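Local coordinates for cyclic dimeric GMP binding protein (Pseudomonas fluorescens, PDB 3PJV) that probably acts as a membrane c-di-GMP receptor whose periplasmic domain passes the intracellular signal outward to control periplasmic proteolysis by LapG, at residues A[12-15]-A[16-20]; A[100-104]-A[105-109]. One frame throughout, in Å; residues are numbered along the deposited sequence.

Contact 1: residues A[12-15]-A[16-20]; sequences QYVN and QLRSH
Gln16 N donates to Gln12 O at 2.9 Å, one full turn back along helix 6-32. The next three amides repeat the step: Leu17 N to Tyr13 O, Arg18 N to Val14 O and Ser19 N to Asn15 O. Of these, the bond to Tyr13 O is the straightest, with an N-H...O angle of 169°. Leu17 CB also lies 3.5 Å from Tyr13 O, beside that bond.

Arg18 carries the side-chain part. Its CG stands anti to the backbone N, and a bend further out (chi3 55°) swings the guanidinium back to lie alongside the Asn15 amide, both groups pointing the same way. There Arg18 NH1 comes within 3.0 Å of Asn15 OD1, but the angle is too poor for a hydrogen bond, and the two flat groups are turned 49° apart. The other branch, Arg18 NH2, meets Val14 CG1 at 3.9 Å. This polar patch belongs to the exposed side of the helix. Two residues earlier along the helix, the Tyr13 ring and the Gln16 side chain run side by side.

Toward the second subunit, Tyr13 packs on its Leu123, Val14 on its Leu91 and Leu17 on its Ala94, while His20 ND1 is hydrogen-bonded to its Ser114. Unbroken i to i+4 bonding is the mark of a regular alpha-helix, here one that lays a mixed apolar and polar side against its partner chain.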
loop_
_atom_site.group_PDB
_atom_site.type_symbol
_atom_site.label_atom_id
_atom_site.label_comp_id
_atom_site.label_asym_id
_atom_site.label_seq_id
_atom_site.Cartn_x
_atom_site.Cartn_y
_atom_site.Cartn_z
ATOM N N GLN A 12 -16.401 -2.200 -7.198
ATOM C CA GLN A 12 -15.685 -2.618 -5.991
ATOM C C GLN A 12 -14.294 -2.001 -5.914
ATOM O O GLN A 12 -13.876 -1.524 -4.856
ATOM C CB GLN A 12 -15.554 -4.149 -5.933
ATOM C CG GLN A 12 -16.855 -4.889 -5.676
ATOM C CD GLN A 12 -16.715 -6.393 -5.852
ATOM O OE1 GLN A 12 -17.687 -7.137 -5.721
ATOM N NE2 GLN A 12 -15.500 -6.846 -6.157
ATOM N N TYR A 13 -13.563 -2.023 -7.027
ATOM C CA TYR A 13 -12.230 -1.437 -7.059
ATOM C C TYR A 13 -12.274 0.071 -6.953
ATOM O O TYR A 13 -11.402 0.678 -6.332
ATOM C CB TYR A 13 -11.469 -1.845 -8.321
ATOM C CG TYR A 13 -10.964 -3.260 -8.278
ATOM C CD1 TYR A 13 -9.912 -3.620 -7.448
ATOM C CD2 TYR A 13 -11.529 -4.237 -9.085
ATOM C CE1 TYR A 13 -9.443 -4.929 -7.417
ATOM C CE2 TYR A 13 -11.071 -5.542 -9.060
ATOM C CZ TYR A 13 -10.028 -5.882 -8.233
ATOM O OH TYR A 13 -9.583 -7.188 -8.228
ATOM N N VAL A 14 -13.283 0.677 -7.575
ATOM C CA VAL A 14 -13.459 2.117 -7.462
ATOM C C VAL A 14 -13.677 2.486 -5.999
ATOM O O VAL A 14 -13.053 3.413 -5.487
ATOM C CB VAL A 14 -14.634 2.620 -8.305
ATOM C CG1 VAL A 14 -15.014 4.053 -7.895
ATOM C CG2 VAL A 14 -14.272 2.551 -9.794
ATOM N N ASN A 15 -14.552 1.745 -5.327
ATOM C CA ASN A 15 -14.853 2.036 -3.930
ATOM C C ASN A 15 -13.635 1.779 -3.046
ATOM O O ASN A 15 -13.356 2.542 -2.117
ATOM C CB ASN A 15 -16.052 1.219 -3.445
ATOM C CG ASN A 15 -17.355 1.659 -4.088
ATOM O OD1 ASN A 15 -17.440 2.745 -4.664
ATOM N ND2 ASN A 15 -18.378 0.831 -3.979
ATOM N N GLN A 16 -12.924 0.696 -3.340
ATOM C CA GLN A 16 -11.708 0.360 -2.605
ATOM C C GLN A 16 -10.627 1.438 -2.714
ATOM O O GLN A 16 -10.063 1.846 -1.701
ATOM C CB GLN A 16 -11.160 -1.007 -3.037
ATOM C CG GLN A 16 -9.971 -1.460 -2.226
ATOM C CD GLN A 16 -9.556 -2.882 -2.559
ATOM O OE1 GLN A 16 -9.332 -3.697 -1.667
ATOM N NE2 GLN A 16 -9.448 -3.183 -3.846
ATOM N N LEU A 17 -10.331 1.886 -3.934
ATOM C CA LEU A 17 -9.305 2.920 -4.131
ATOM C C LEU A 17 -9.708 4.227 -3.471
ATOM O O LEU A 17 -8.883 4.914 -2.861
ATOM C CB LEU A 17 -9.071 3.188 -5.614
ATOM C CG LEU A 17 -8.180 2.246 -6.407
ATOM C CD1 LEU A 17 -8.139 2.727 -7.853
ATOM C CD2 LEU A 17 -6.788 2.218 -5.787
ATOM N N ARG A 18 -10.985 4.584 -3.579
ATOM C CA ARG A 18 -11.464 5.819 -2.944
ATOM C C ARG A 18 -11.307 5.727 -1.425
ATOM O O ARG A 18 -10.832 6.663 -0.788
ATOM C CB ARG A 18 -12.925 6.106 -3.314
ATOM C CG ARG A 18 -13.441 7.420 -2.761
ATOM C CD ARG A 18 -14.620 7.948 -3.565
ATOM N NE ARG A 18 -15.696 6.971 -3.659
ATOM C CZ ARG A 18 -16.351 6.659 -4.778
ATOM N NH1 ARG A 18 -17.323 5.756 -4.737
ATOM N NH2 ARG A 18 -16.048 7.242 -5.931
ATOM N N SER A 19 -11.675 4.588 -0.849
ATOM C CA SER A 19 -11.479 4.382 0.579
ATOM C C SER A 19 -10.002 4.429 0.948
ATOM O O SER A 19 -9.632 4.931 2.006
ATOM C CB SER A 19 -12.110 3.067 1.030
ATOM O OG SER A 19 -13.518 3.133 0.908
ATOM N N HIS A 20 -9.153 3.916 0.068
ATOM C CA HIS A 20 -7.713 3.944 0.306
ATOM C C HIS A 20 -7.233 5.400 0.428
ATOM O O HIS A 20 -6.496 5.755 1.356
ATOM C CB HIS A 20 -6.995 3.198 -0.824
ATOM C CG HIS A 20 -5.514 3.082 -0.641
ATOM N ND1 HIS A 20 -4.631 4.034 -1.105
ATOM C CD2 HIS A 20 -4.759 2.115 -0.066
ATOM C CE1 HIS A 20 -3.394 3.653 -0.832
ATOM N NE2 HIS A 20 -3.445 2.499 -0.191
#

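Contact 2: residues A[100-104]-A[105-109]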
loop_
_atom_site.group_PDB
_atom_site.type_symbol
_atom_site.label_atom_id
_atom_site.label_comp_id
_atom_site.label_asym_id
_atom_site.label_seq_id
_atom_site.Cartn_x
_atom_site.Cartn_y
_atom_site.Cartn_z
ATOM N N VAL A 100 2.697 -15.446 17.096
ATOM C CA VAL A 100 1.434 -15.556 17.806
ATOM C C VAL A 100 1.636 -16.568 18.928
ATOM O O VAL A 100 2.105 -17.679 18.687
ATOM C CB VAL A 100 0.307 -16.084 16.900
ATOM C CG1 VAL A 100 -1.003 -16.167 17.677
ATOM C CG2 VAL A 100 0.157 -15.218 15.645
ATOM N N SER A 101 1.274 -16.181 20.144
ATOM C CA SER A 101 1.396 -17.072 21.288
ATOM C C SER A 101 0.061 -17.693 21.637
ATOM O O SER A 101 -0.988 -17.086 21.424
ATOM C CB SER A 101 1.958 -16.319 22.492
ATOM O OG SER A 101 3.344 -16.079 22.314
ATOM N N ARG A 102 0.111 -18.925 22.133
ATOM C CA ARG A 102 -1.052 -19.594 22.692
ATOM C C ARG A 102 -0.700 -19.886 24.143
ATOM O O ARG A 102 0.064 -20.809 24.429
ATOM C CB ARG A 102 -1.349 -20.895 21.948
ATOM C CG ARG A 102 -2.641 -21.580 22.376
ATOM C CD ARG A 102 -2.707 -23.033 21.895
ATOM N NE ARG A 102 -2.625 -23.161 20.442
ATOM C CZ ARG A 102 -1.595 -23.696 19.789
ATOM N NH1 ARG A 102 -1.615 -23.768 18.467
ATOM N NH2 ARG A 102 -0.548 -24.163 20.456
ATOM N N GLY A 103 -1.239 -19.085 25.051
ATOM C CA GLY A 103 -0.827 -19.149 26.436
ATOM C C GLY A 103 0.585 -18.612 26.536
ATOM O O GLY A 103 0.843 -17.456 26.201
ATOM N N TRP A 104 1.508 -19.463 26.971
ATOM C CA TRP A 104 2.905 -19.070 27.107
ATOM C C TRP A 104 3.779 -19.655 26.009
ATOM O O TRP A 104 4.976 -19.398 25.970
ATOM C CB TRP A 104 3.439 -19.484 28.473
ATOM C CG TRP A 104 2.953 -18.572 29.582
ATOM C CD1 TRP A 104 2.517 -17.287 29.445
ATOM C CD2 TRP A 104 2.861 -18.880 30.983
ATOM N NE1 TRP A 104 2.161 -16.769 30.679
ATOM C CE2 TRP A 104 2.362 -17.727 31.634
ATOM C CE3 TRP A 104 3.151 -20.014 31.750
ATOM C CZ2 TRP A 104 2.147 -17.682 33.007
ATOM C CZ3 TRP A 104 2.936 -19.966 33.114
ATOM C CH2 TRP A 104 2.439 -18.804 33.730
ATOM N N GLU A 105 3.191 -20.454 25.129
ATOM C CA GLU A 105 3.990 -21.076 24.079
ATOM C C GLU A 105 3.787 -20.362 22.749
ATOM O O GLU A 105 2.668 -19.968 22.420
ATOM C CB GLU A 105 3.643 -22.555 23.923
ATOM C CG GLU A 105 4.463 -23.235 22.835
ATOM C CD GLU A 105 4.171 -24.714 22.700
ATOM O OE1 GLU A 105 3.132 -25.183 23.225
ATOM O OE2 GLU A 105 4.986 -25.407 22.059
ATOM N N GLN A 106 4.864 -20.184 21.993
ATOM C CA GLN A 106 4.747 -19.595 20.660
ATOM C C GLN A 106 4.068 -20.616 19.750
ATOM O O GLN A 106 4.545 -21.737 19.615
ATOM C CB GLN A 106 6.118 -19.183 20.110
ATOM C CG GLN A 106 6.945 -18.290 21.044
ATOM C CD GLN A 106 6.128 -17.195 21.730
ATOM O OE1 GLN A 106 5.906 -17.235 22.948
ATOM N NE2 GLN A 106 5.694 -16.201 20.954
ATOM N N ALA A 107 2.943 -20.228 19.154
ATOM C CA ALA A 107 2.057 -21.161 18.454
ATOM C C ALA A 107 2.146 -21.061 16.927
ATOM O O ALA A 107 2.000 -22.054 16.215
ATOM C CB ALA A 107 0.619 -20.953 18.912
ATOM N N ALA A 108 2.389 -19.858 16.422
ATOM C CA ALA A 108 2.458 -19.666 14.974
ATOM C C ALA A 108 3.283 -18.437 14.627
ATOM O O ALA A 108 3.444 -17.538 15.456
ATOM C CB ALA A 108 1.045 -19.538 14.404
ATOM N N ARG A 109 3.815 -18.417 13.409
ATOM C CA ARG A 109 4.533 -17.264 12.886
ATOM C C ARG A 109 3.793 -16.699 11.669
ATOM O O ARG A 109 3.430 -17.444 10.754
ATOM C CB ARG A 109 5.964 -17.639 12.495
ATOM C CG ARG A 109 6.788 -16.497 11.912
ATOM C CD ARG A 109 8.235 -16.928 11.603
ATOM N NE ARG A 109 8.304 -17.920 10.534
ATOM C CZ ARG A 109 8.605 -19.205 10.713
ATOM N NH1 ARG A 109 8.878 -19.677 11.931
ATOM N NH2 ARG A 109 8.631 -20.016 9.667
HETATM O O HOH W 1 0.597 -24.319 16.854
#
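Val100 meets Ala107 and Ala108 through backbone bonds, and its carbonyl oxygen is gripped twice. Ala107 N reaches Val100 O at 2.7 Å in the carbonyl plane, and Ala108 N reaches the same Val100 O at 3.2 Å. Val100 N returns a nearly straight bond to Ala108 O (2.8 Å, 177°). Two residues facing one make this a classic beta bulge. Nearer the tip, Arg102 N donates to Glu105 O at 2.8 Å, and Glu105 N comes back to Arg102 O from above its carbonyl plane. These bonds close a type II' turn with Gly103, whose phi is positive, and Trp104 at its corners.

Among the polar side chains, Gln106 folds back at chi2 (-42°) and sets OE1 2.9 Å from Ser101 OG, a weak bond given by the hydroxyl. The Gln106 side chain also packs on Leu99 and on Leu63 of the second subunit. An alanine in place of Gln106 would probably leave the Ser101 hydroxyl without this acceptor and thin that packing.

Packing centres on Ala107, whose CB sits 3.5 Å above the plane of the Arg102 guanidinium, toward its rim. A water in that plane accepts from Arg102 NH1 at 2.8 Å and donates to Ala107 O.

Arg102 NE forms a salt bridge with Asp37 of the second subunit, and Glu105 OE2 another with its Lys64. Methyl, water and carboxylate together fix the way the guanidinium is turned, consistent with a hairpin tip that offers fixed charges of both signs to its partner chain.

Contact 1 lies on a single helix near the start of the chain, contact 2 at the tip of the hairpin formed by strands 96-102 and 105-114; their centres are about 35 Å apart and they do not touch. Contact 1 is a surface contact with Leu17 as its buried residue, whereas contact 2 is partly buried, with Val100, Ala107 and Ala108 inside. Both pack against the second subunit; residues 12-20 add a histidine hydrogen bond, while residues 100-109 add salt bridges to that other chain and, at Arg109, an antiparallel strand pairing that continues the sheet across the interface. Helix regularity governs the first, a bulge and a tight turn the second.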